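Local coordinates for protein AxyAgu115A (Amphibacillus xylanus NBRC 15112, PDB 6NPS) that probably hydrolyses glycosidic bonds as a family GH115 alpha-glucuronidase, removing glucuronic acid side groups from xylan-type hemicellulose, at residues V418-Y427 with Y513-A524; L548-Y556 with Y567-V576. The protein carries 3 engineered substitutions. All coordinates share one frame; numbering follows the deposited sequence.

The two contacts come in series along the chain: contact 1 closes with 513-524 before contact 2 opens at 548. Contact 1 sets the loop that follows strand 405-410 of the eight-stranded parallel sheet, consistent with the TIM-barrel clan of the family, against the end of helix 500-519. Contact 2 pairs helices 537-558 and 564-596, the next two in sequence. Their centres lie about 17 Å apart, yet they touch: Trp422 NE1 is 3.4 Å from Tyr573 OH, and Tyr513 OH is 3.4 Å from Pro574 CB. Helix 564-596 thus packs on both parts of contact 1, on the loop through Trp422 and on helix 500-519 through Tyr513.

Contact 1 of 2, residues V418-Y427 with Y513-A524; sequences VSYEWINSSY and YTKIAHNRRPEA
Val418 opens the contact with CG1 against Ala524, 4.1 Å from its CB, while a water lies within hydrogen-bonding distance of Ser419 O and Glu523 OE1. At Tyr420 the guanidinium of Arg521 lies flat on the ring, planes 13° apart; Arg521 CZ sits 3.8 Å from the centroid of the Tyr420 ring, near the normal, which meets the geometry of a cation-pi pair. The phenol OH is held by Asn386 O. Glu421 N donates to Glu523 OE2 (2.9 Å) on the syn side of the carboxylate, and a second water joins Glu523 OE1 to Trp422 N. The indole of Trp422 takes Pro522 CB at its edge, 4.0 Å from CE3. This loop follows a strand of the parallel sheet and leads into helix 428-440, a connection consistent with a TIM-barrel fold. Asn424 ND2 reaches Tyr513 OH (3.0 Å), amide and ring planes nearly perpendicular, while its OD1 accepts from Ser426 N in an Asx turn. With chi1 at 54°, Ser425 OG is placed to accept from Arg521 NH1 at 2.9 Å, in the guanidinium plane; Arg521 NH2 meets a water shared with Ser426 OG. A leucine in place of Arg521 would probably leave the Tyr420 face without its cationic partner and Ser425 OG without this donor. Tyr427, at the N-cap position, swings its ring away from the backbone N (chi1 -175°) over Lys515 CA, with Thr514 OG1, itself hydrogen-bonded to Leu510 O, at its edge, and its CB lies 4.0 Å from the His518 ring centroid, over the face.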
loop_
_atom_site.group_PDB
_atom_site.type_symbol
_atom_site.label_atom_id
_atom_site.label_comp_id
_atom_site.label_asym_id
_atom_site.label_seq_id
_atom_site.Cartn_x
_atom_site.Cartn_y
_atom_site.Cartn_z
ATOM N N VAL A 418 21.426 -5.087 3.656
ATOM C CA VAL A 418 21.478 -3.891 2.805
ATOM C C VAL A 418 22.908 -3.344 2.898
ATOM O O VAL A 418 23.423 -3.126 4.005
ATOM C CB VAL A 418 20.496 -2.761 3.241
ATOM C CG1 VAL A 418 20.453 -1.607 2.163
ATOM C CG2 VAL A 418 19.072 -3.305 3.562
ATOM N N SER A 419 23.501 -3.037 1.756
ATOM C CA SER A 419 24.843 -2.480 1.743
ATOM C C SER A 419 24.828 -1.073 2.325
ATOM O O SER A 419 23.793 -0.407 2.381
ATOM C CB SER A 419 25.411 -2.444 0.320
ATOM O OG SER A 419 25.353 -3.732 -0.285
ATOM N N TYR A 420 25.996 -0.630 2.788
ATOM C CA TYR A 420 26.168 0.760 3.179
ATOM C C TYR A 420 27.559 1.186 2.743
ATOM O O TYR A 420 28.594 0.679 3.234
ATOM C CB TYR A 420 25.932 0.982 4.678
ATOM C CG TYR A 420 26.738 0.132 5.619
ATOM C CD1 TYR A 420 26.415 -1.210 5.852
ATOM C CD2 TYR A 420 27.779 0.702 6.335
ATOM C CE1 TYR A 420 27.171 -1.972 6.722
ATOM C CE2 TYR A 420 28.543 -0.042 7.203
ATOM C CZ TYR A 420 28.231 -1.368 7.404
ATOM O OH TYR A 420 29.006 -2.075 8.286
ATOM N N GLU A 421 27.583 2.089 1.770
ATOM C CA GLU A 421 28.843 2.378 1.096
ATOM C C GLU A 421 28.946 3.807 0.595
ATOM O O GLU A 421 29.894 4.094 -0.139
ATOM C CB GLU A 421 29.053 1.459 -0.139
ATOM C CG GLU A 421 28.721 -0.014 0.017
ATOM C CD GLU A 421 29.002 -0.809 -1.266
ATOM O OE1 GLU A 421 30.160 -0.783 -1.748
ATOM O OE2 GLU A 421 28.065 -1.446 -1.796
ATOM N N TRP A 422 28.007 4.704 0.915
ATOM C CA TRP A 422 28.004 6.007 0.262
ATOM C C TRP A 422 28.722 7.063 1.117
ATOM O O TRP A 422 29.750 7.623 0.717
ATOM C CB TRP A 422 26.541 6.400 -0.015
ATOM C CG TRP A 422 26.364 7.755 -0.603
ATOM C CD1 TRP A 422 27.009 8.268 -1.685
ATOM C CD2 TRP A 422 25.469 8.763 -0.143
ATOM N NE1 TRP A 422 26.567 9.544 -1.936
ATOM C CE2 TRP A 422 25.625 9.880 -0.999
ATOM C CE3 TRP A 422 24.566 8.836 0.919
ATOM C CZ2 TRP A 422 24.905 11.065 -0.832
ATOM C CZ3 TRP A 422 23.844 10.032 1.104
ATOM C CH2 TRP A 422 24.017 11.128 0.225
ATOM N N ILE A 423 28.158 7.363 2.278
ATOM C CA ILE A 423 28.704 8.338 3.219
ATOM C C ILE A 423 28.729 7.676 4.584
ATOM O O ILE A 423 27.835 6.881 4.899
ATOM C CB ILE A 423 27.851 9.631 3.252
ATOM C CG1 ILE A 423 27.922 10.379 1.945
ATOM C CG2 ILE A 423 28.367 10.614 4.277
ATOM C CD1 ILE A 423 27.162 11.701 2.041
ATOM N N ASN A 424 29.744 8.000 5.395
ATOM C CA ASN A 424 29.844 7.536 6.793
ATOM C C ASN A 424 28.483 7.511 7.487
ATOM O O ASN A 424 27.750 8.510 7.489
ATOM C CB ASN A 424 30.798 8.469 7.577
ATOM C CG ASN A 424 30.894 8.135 9.069
ATOM O OD1 ASN A 424 30.886 6.975 9.454
ATOM N ND2 ASN A 424 31.002 9.163 9.913
ATOM N N SER A 425 28.159 6.366 8.112
ATOM C CA SER A 425 26.979 6.240 8.964
ATOM C C SER A 425 27.332 5.553 10.283
ATOM O O SER A 425 26.445 4.999 10.946
ATOM C CB SER A 425 25.857 5.470 8.234
ATOM O OG SER A 425 26.365 4.220 7.775
ATOM N N SER A 426 28.615 5.561 10.666
ATOM C CA SER A 426 29.085 5.011 11.928
ATOM C C SER A 426 29.202 6.093 13.006
ATOM O O SER A 426 29.375 7.287 12.733
ATOM C CB SER A 426 30.425 4.296 11.757
ATOM O OG SER A 426 30.310 3.314 10.711
ATOM N N TYR A 427 29.110 5.655 14.246
ATOM C CA TYR A 427 28.852 6.552 15.377
ATOM C C TYR A 427 29.853 6.221 16.466
ATOM O O TYR A 427 29.917 5.071 16.898
ATOM C CB TYR A 427 27.401 6.322 15.825
ATOM C CG TYR A 427 26.851 7.220 16.924
ATOM C CD1 TYR A 427 26.886 8.581 16.812
ATOM C CD2 TYR A 427 26.271 6.650 18.065
ATOM C CE1 TYR A 427 26.381 9.413 17.884
ATOM C CE2 TYR A 427 25.763 7.430 19.096
ATOM C CZ TYR A 427 25.799 8.810 18.991
ATOM O OH TYR A 427 25.295 9.563 20.026
ATOM N N TYR A 513 24.656 14.307 12.757
ATOM C CA TYR A 513 24.367 13.482 11.590
ATOM C C TYR A 513 24.728 12.017 11.843
ATOM O O TYR A 513 24.022 11.111 11.370
ATOM C CB TYR A 513 25.068 14.045 10.328
ATOM C CG TYR A 513 26.432 13.461 9.972
ATOM C CD1 TYR A 513 26.547 12.216 9.354
ATOM C CD2 TYR A 513 27.609 14.200 10.193
ATOM C CE1 TYR A 513 27.803 11.686 9.011
ATOM C CE2 TYR A 513 28.896 13.657 9.852
ATOM C CZ TYR A 513 28.962 12.405 9.265
ATOM O OH TYR A 513 30.220 11.868 8.927
ATOM N N THR A 514 25.794 11.746 12.616
ATOM C CA THR A 514 26.191 10.346 12.766
ATOM C C THR A 514 25.213 9.570 13.642
ATOM O O THR A 514 24.988 8.370 13.396
ATOM C CB THR A 514 27.638 10.199 13.316
ATOM O OG1 THR A 514 27.822 10.922 14.561
ATOM C CG2 THR A 514 28.682 10.652 12.284
ATOM N N LYS A 515 24.621 10.221 14.655
ATOM C CA LYS A 515 23.575 9.560 15.435
ATOM C C LYS A 515 22.379 9.182 14.560
ATOM O O LYS A 515 21.890 8.049 14.604
ATOM C CB LYS A 515 23.094 10.445 16.616
ATOM C CG LYS A 515 22.275 9.524 17.553
ATOM C CD LYS A 515 21.803 10.136 18.801
ATOM C CE LYS A 515 20.877 9.157 19.561
ATOM N NZ LYS A 515 21.527 8.248 20.523
ATOM N N ILE A 516 21.897 10.123 13.753
ATOM C CA ILE A 516 20.748 9.863 12.879
ATOM C C ILE A 516 21.084 8.828 11.788
ATOM O O ILE A 516 20.324 7.878 11.557
ATOM C CB ILE A 516 20.241 11.193 12.294
ATOM C CG1 ILE A 516 19.663 12.059 13.427
ATOM C CG2 ILE A 516 19.201 10.914 11.167
ATOM C CD1 ILE A 516 19.798 13.520 13.114
ATOM N N ALA A 517 22.239 8.962 11.128
ATOM C CA ALA A 517 22.608 7.984 10.109
ATOM C C ALA A 517 22.738 6.583 10.689
ATOM O O ALA A 517 22.369 5.598 10.027
ATOM C CB ALA A 517 23.929 8.350 9.413
ATOM N N HIS A 518 23.255 6.467 11.875
ATOM C CA HIS A 518 23.413 5.194 12.455
ATOM C C HIS A 518 22.113 4.563 12.839
ATOM O O HIS A 518 22.040 3.421 12.951
ATOM C CB HIS A 518 24.525 5.178 13.493
ATOM C CG HIS A 518 24.065 4.991 14.882
ATOM N ND1 HIS A 518 23.243 5.881 15.505
ATOM C CD2 HIS A 518 24.333 4.026 15.782
ATOM C CE1 HIS A 518 23.007 5.462 16.726
ATOM N NE2 HIS A 518 23.658 4.339 16.917
ATOM N N ASN A 519 21.092 5.339 13.044
ATOM C CA ASN A 519 19.775 4.798 13.383
ATOM C C ASN A 519 19.097 4.135 12.180
ATOM O O ASN A 519 18.283 3.212 12.364
ATOM C CB ASN A 519 18.868 5.903 13.945
ATOM C CG ASN A 519 19.164 6.181 15.394
ATOM O OD1 ASN A 519 19.926 5.429 16.008
ATOM N ND2 ASN A 519 18.549 7.242 15.971
ATOM N N ARG A 520 19.380 4.604 10.960
ATOM C CA ARG A 520 18.900 3.924 9.739
ATOM C C ARG A 520 19.851 4.344 8.635
ATOM O O ARG A 520 19.799 5.504 8.204
ATOM C CB ARG A 520 17.477 4.342 9.405
ATOM C CG ARG A 520 16.843 3.583 8.234
ATOM C CD ARG A 520 16.701 2.122 8.673
ATOM N NE ARG A 520 15.869 1.391 7.780
ATOM C CZ ARG A 520 15.075 0.391 8.111
ATOM N NH1 ARG A 520 14.962 -0.016 9.370
ATOM N NH2 ARG A 520 14.378 -0.189 7.155
ATOM N N ARG A 521 20.724 3.422 8.178
ATOM C CA ARG A 521 21.764 3.818 7.246
ATOM C C ARG A 521 21.138 4.249 5.907
ATOM O O ARG A 521 20.013 3.856 5.574
ATOM C CB ARG A 521 22.741 2.653 7.068
ATOM C CG ARG A 521 23.502 2.303 8.366
ATOM C CD ARG A 521 24.662 1.383 7.995
ATOM N NE ARG A 521 25.190 0.570 9.088
ATOM C CZ ARG A 521 26.268 0.886 9.808
ATOM N NH1 ARG A 521 26.917 2.035 9.580
ATOM N NH2 ARG A 521 26.703 0.060 10.751
ATOM N N PRO A 522 21.826 5.109 5.155
ATOM C CA PRO A 522 21.188 5.803 4.011
ATOM C C PRO A 522 20.460 4.920 3.003
ATOM O O PRO A 522 19.307 5.210 2.665
ATOM C CB PRO A 522 22.390 6.494 3.351
ATOM C CG PRO A 522 23.315 6.763 4.451
ATOM C CD PRO A 522 23.132 5.711 5.498
ATOM N N GLU A 523 21.129 3.892 2.464
ATOM C CA GLU A 523 20.525 3.061 1.430
ATOM C C GLU A 523 19.292 2.338 1.953
ATOM O O GLU A 523 18.380 2.010 1.181
ATOM C CB GLU A 523 21.565 2.036 0.912
ATOM C CG GLU A 523 22.757 2.657 0.185
ATOM C CD GLU A 523 23.984 2.963 1.101
ATOM O OE1 GLU A 523 23.788 3.239 2.341
ATOM O OE2 GLU A 523 25.144 2.935 0.550
ATOM N N ALA A 524 19.258 2.059 3.252
ATOM C CA ALA A 524 18.138 1.379 3.881
ATOM C C ALA A 524 17.031 2.338 4.335
ATOM O O ALA A 524 16.017 1.880 4.846
ATOM C CB ALA A 524 18.629 0.589 5.112
HETATM O O HOH W 1 22.434 1.089 4.099
HETATM O O HOH W 2 25.905 4.714 3.099
HETATM O O HOH W 3 29.871 0.563 11.432
#

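Contact 2 of 2, residues L548-Y556 with Y567-V576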
loop_
_atom_site.group_PDB
_atom_site.type_symbol
_atom_site.label_atom_id
_atom_site.label_comp_id
_atom_site.label_asym_id
_atom_site.label_seq_id
_atom_site.Cartn_x
_atom_site.Cartn_y
_atom_site.Cartn_z
ATOM N N LEU A 548 19.945 21.251 12.252
ATOM C CA LEU A 548 21.320 20.927 11.824
ATOM C C LEU A 548 21.636 21.468 10.418
ATOM O O LEU A 548 22.712 22.038 10.204
ATOM C CB LEU A 548 21.527 19.394 11.881
ATOM C CG LEU A 548 21.424 18.827 13.317
ATOM C CD1 LEU A 548 21.380 17.320 13.336
ATOM C CD2 LEU A 548 22.536 19.366 14.224
ATOM N N LEU A 549 20.741 21.267 9.430
ATOM C CA LEU A 549 20.955 21.878 8.112
ATOM C C LEU A 549 21.164 23.389 8.224
ATOM O O LEU A 549 22.031 23.959 7.543
ATOM C CB LEU A 549 19.781 21.581 7.175
ATOM C CG LEU A 549 19.577 20.096 6.856
ATOM C CD1 LEU A 549 18.282 19.872 6.063
ATOM C CD2 LEU A 549 20.776 19.504 6.120
ATOM N N GLY A 550 20.397 24.057 9.102
ATOM C CA GLY A 550 20.608 25.477 9.301
ATOM C C GLY A 550 22.012 25.805 9.772
ATOM O O GLY A 550 22.626 26.764 9.290
ATOM N N LEU A 551 22.539 25.031 10.741
ATOM C CA LEU A 551 23.909 25.270 11.191
ATOM C C LEU A 551 24.913 25.007 10.068
ATOM O O LEU A 551 25.892 25.746 9.910
ATOM C CB LEU A 551 24.265 24.379 12.396
ATOM C CG LEU A 551 23.500 24.510 13.708
ATOM C CD1 LEU A 551 24.057 23.525 14.746
ATOM C CD2 LEU A 551 23.544 25.961 14.214
ATOM N N ALA A 552 24.705 23.942 9.306
ATOM C CA ALA A 552 25.646 23.609 8.243
ATOM C C ALA A 552 25.689 24.723 7.206
ATOM O O ALA A 552 26.757 25.046 6.683
ATOM C CB ALA A 552 25.255 22.282 7.574
ATOM N N GLU A 553 24.546 25.353 6.927
ATOM C CA GLU A 553 24.555 26.467 5.983
ATOM C C GLU A 553 25.149 27.740 6.577
ATOM O O GLU A 553 25.747 28.538 5.841
ATOM C CB GLU A 553 23.144 26.728 5.439
ATOM C CG GLU A 553 22.683 25.604 4.497
ATOM C CD GLU A 553 23.052 25.841 3.023
ATOM O OE1 GLU A 553 24.090 26.481 2.731
ATOM O OE2 GLU A 553 22.296 25.370 2.140
ATOM N N GLU A 554 25.022 27.959 7.890
ATOM C CA GLU A 554 25.685 29.114 8.486
ATOM C C GLU A 554 27.190 28.997 8.321
ATOM O O GLU A 554 27.861 29.952 7.902
ATOM C CB GLU A 554 25.344 29.232 9.972
ATOM C CG GLU A 554 23.916 29.556 10.295
ATOM C CD GLU A 554 23.650 29.511 11.804
ATOM O OE1 GLU A 554 24.598 29.752 12.590
ATOM O OE2 GLU A 554 22.495 29.228 12.199
ATOM N N LEU A 555 27.751 27.825 8.657
ATOM C CA LEU A 555 29.209 27.699 8.576
ATOM C C LEU A 555 29.699 27.667 7.132
ATOM O O LEU A 555 30.821 28.097 6.852
ATOM C CB LEU A 555 29.680 26.451 9.336
ATOM C CG LEU A 555 29.290 26.439 10.820
ATOM C CD1 LEU A 555 29.707 25.144 11.475
ATOM C CD2 LEU A 555 29.921 27.620 11.548
ATOM N N TYR A 556 28.894 27.122 6.216
ATOM C CA TYR A 556 29.206 27.160 4.782
ATOM C C TYR A 556 29.455 28.592 4.321
ATOM O O TYR A 556 30.394 28.856 3.564
ATOM C CB TYR A 556 28.022 26.519 4.022
ATOM C CG TYR A 556 28.130 26.361 2.525
ATOM C CD1 TYR A 556 27.796 27.407 1.677
ATOM C CD2 TYR A 556 28.483 25.140 1.950
ATOM C CE1 TYR A 556 27.853 27.259 0.302
ATOM C CE2 TYR A 556 28.553 24.977 0.561
ATOM C CZ TYR A 556 28.248 26.036 -0.248
ATOM O OH TYR A 556 28.312 25.903 -1.618
ATOM N N TYR A 567 36.165 22.239 5.239
ATOM C CA TYR A 567 34.818 22.280 5.800
ATOM C C TYR A 567 33.850 21.433 4.963
ATOM O O TYR A 567 33.106 20.591 5.489
ATOM C CB TYR A 567 34.323 23.734 5.912
ATOM C CG TYR A 567 32.888 23.752 6.375
ATOM C CD1 TYR A 567 32.551 23.338 7.663
ATOM C CD2 TYR A 567 31.869 24.130 5.522
ATOM C CE1 TYR A 567 31.246 23.294 8.080
ATOM C CE2 TYR A 567 30.562 24.087 5.932
ATOM C CZ TYR A 567 30.267 23.685 7.212
ATOM O OH TYR A 567 28.960 23.644 7.607
ATOM N N PHE A 568 33.876 21.615 3.651
ATOM C CA PHE A 568 32.935 20.909 2.786
ATOM C C PHE A 568 33.146 19.394 2.837
ATOM O O PHE A 568 32.196 18.624 3.003
ATOM C CB PHE A 568 33.093 21.405 1.340
ATOM C CG PHE A 568 32.014 20.893 0.431
ATOM C CD1 PHE A 568 30.877 21.658 0.192
ATOM C CD2 PHE A 568 32.106 19.641 -0.154
ATOM C CE1 PHE A 568 29.856 21.179 -0.626
ATOM C CE2 PHE A 568 31.083 19.151 -0.952
ATOM C CZ PHE A 568 29.958 19.931 -1.193
ATOM N N ALA A 569 34.390 18.940 2.658
ATOM C CA ALA A 569 34.631 17.505 2.586
ATOM C C ALA A 569 34.478 16.816 3.938
ATOM O O ALA A 569 34.024 15.671 3.992
ATOM C CB ALA A 569 36.026 17.243 2.019
ATOM N N LEU A 570 34.798 17.499 5.039
ATOM C CA LEU A 570 34.773 16.856 6.346
ATOM C C LEU A 570 33.451 17.042 7.084
ATOM O O LEU A 570 33.119 16.218 7.950
ATOM C CB LEU A 570 35.922 17.399 7.225
ATOM C CG LEU A 570 37.362 17.047 6.754
ATOM C CD1 LEU A 570 38.459 17.648 7.644
ATOM C CD2 LEU A 570 37.585 15.529 6.620
ATOM N N VAL A 571 32.732 18.142 6.852
ATOM C CA VAL A 571 31.569 18.419 7.695
ATOM C C VAL A 571 30.322 18.602 6.822
ATOM O O VAL A 571 29.307 17.925 7.003
ATOM C CB VAL A 571 31.827 19.656 8.573
ATOM C CG1 VAL A 571 30.594 19.953 9.427
ATOM C CG2 VAL A 571 33.074 19.426 9.430
ATOM N N TYR A 572 30.384 19.528 5.869
ATOM C CA TYR A 572 29.172 19.908 5.154
ATOM C C TYR A 572 28.637 18.758 4.296
ATOM O O TYR A 572 27.447 18.437 4.346
ATOM C CB TYR A 572 29.461 21.150 4.296
ATOM C CG TYR A 572 28.229 21.732 3.630
ATOM C CD1 TYR A 572 27.399 22.632 4.319
ATOM C CD2 TYR A 572 27.906 21.400 2.314
ATOM C CE1 TYR A 572 26.264 23.172 3.686
ATOM C CE2 TYR A 572 26.789 21.923 1.682
ATOM C CZ TYR A 572 25.983 22.812 2.369
ATOM O OH TYR A 572 24.887 23.329 1.746
ATOM N N TYR A 573 29.490 18.144 3.470
ATOM C CA TYR A 573 28.996 17.089 2.582
ATOM C C TYR A 573 28.450 15.877 3.356
ATOM O O TYR A 573 27.314 15.462 3.082
ATOM C CB TYR A 573 30.121 16.714 1.594
ATOM C CG TYR A 573 29.779 15.490 0.776
ATOM C CD1 TYR A 573 28.775 15.537 -0.176
ATOM C CD2 TYR A 573 30.445 14.285 0.972
ATOM C CE1 TYR A 573 28.438 14.409 -0.932
ATOM C CE2 TYR A 573 30.129 13.162 0.224
ATOM C CZ TYR A 573 29.106 13.230 -0.705
ATOM O OH TYR A 573 28.760 12.122 -1.428
ATOM N N PRO A 574 29.181 15.259 4.307
ATOM C CA PRO A 574 28.569 14.176 5.126
ATOM C C PRO A 574 27.274 14.587 5.831
ATOM O O PRO A 574 26.343 13.777 5.925
ATOM C CB PRO A 574 29.650 13.853 6.178
ATOM C CG PRO A 574 30.857 14.474 5.712
ATOM C CD PRO A 574 30.554 15.562 4.724
ATOM N N THR A 575 27.224 15.780 6.437
ATOM C CA THR A 575 26.014 16.181 7.170
ATOM C C THR A 575 24.835 16.326 6.235
ATOM O O THR A 575 23.793 15.686 6.411
ATOM C CB THR A 575 26.228 17.519 7.905
ATOM O OG1 THR A 575 27.305 17.370 8.806
ATOM C CG2 THR A 575 24.948 17.924 8.688
ATOM N N VAL A 576 24.997 17.149 5.210
ATOM C CA VAL A 576 23.880 17.487 4.350
ATOM C C VAL A 576 23.493 16.291 3.513
ATOM O O VAL A 576 22.305 16.024 3.303
ATOM C CB VAL A 576 24.226 18.711 3.471
ATOM C CG1 VAL A 576 23.112 18.964 2.448
ATOM C CG2 VAL A 576 24.473 19.968 4.351
#
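Tyr572 reaches from helix 564-596 to helix 537-558 between Ala552 and Tyr556, and its path can be followed outward. From CB the ring is carried off opposite the backbone N (chi1 -173°), which brings CG to 3.8 Å from Tyr556 CD2. At CD1 the ring edge meets the Ala552 carbonyl O at 3.4 Å and, a little farther, the Ala552 methyl. CE1 and CZ next lie under Tyr556 CD2, which stands 3.3 Å above the ring plane over its centre; Val576 CG2 occupies the opposite face, so the ring is clamped from both sides. The ring planes of Tyr556 and Tyr572 are inclined at 42°, an oblique pairing. The two helices form an antiparallel hairpin, their N-to-C directions 153° apart and their local axes 10.1 Å apart at closest approach, and a pi-type turn widens the second at 568-572. There Tyr567 O accepts from both Val571 N and Tyr572 N, which approach it from opposite faces. At the end of the Tyr572 side chain, OH lies 3.3 Å from Glu553 OE2, with Arg615 of helix 601-629 also close. Back at the CD1 edge of the ring, Tyr567 OH donates to Ala552 O at 2.8 Å, in the carbonyl plane on a lone pair, and Tyr556 N gives that same oxygen its helical bond. Leu549 CD2 packs on Val576 CG2, while Tyr556 directs its OH to Glu622.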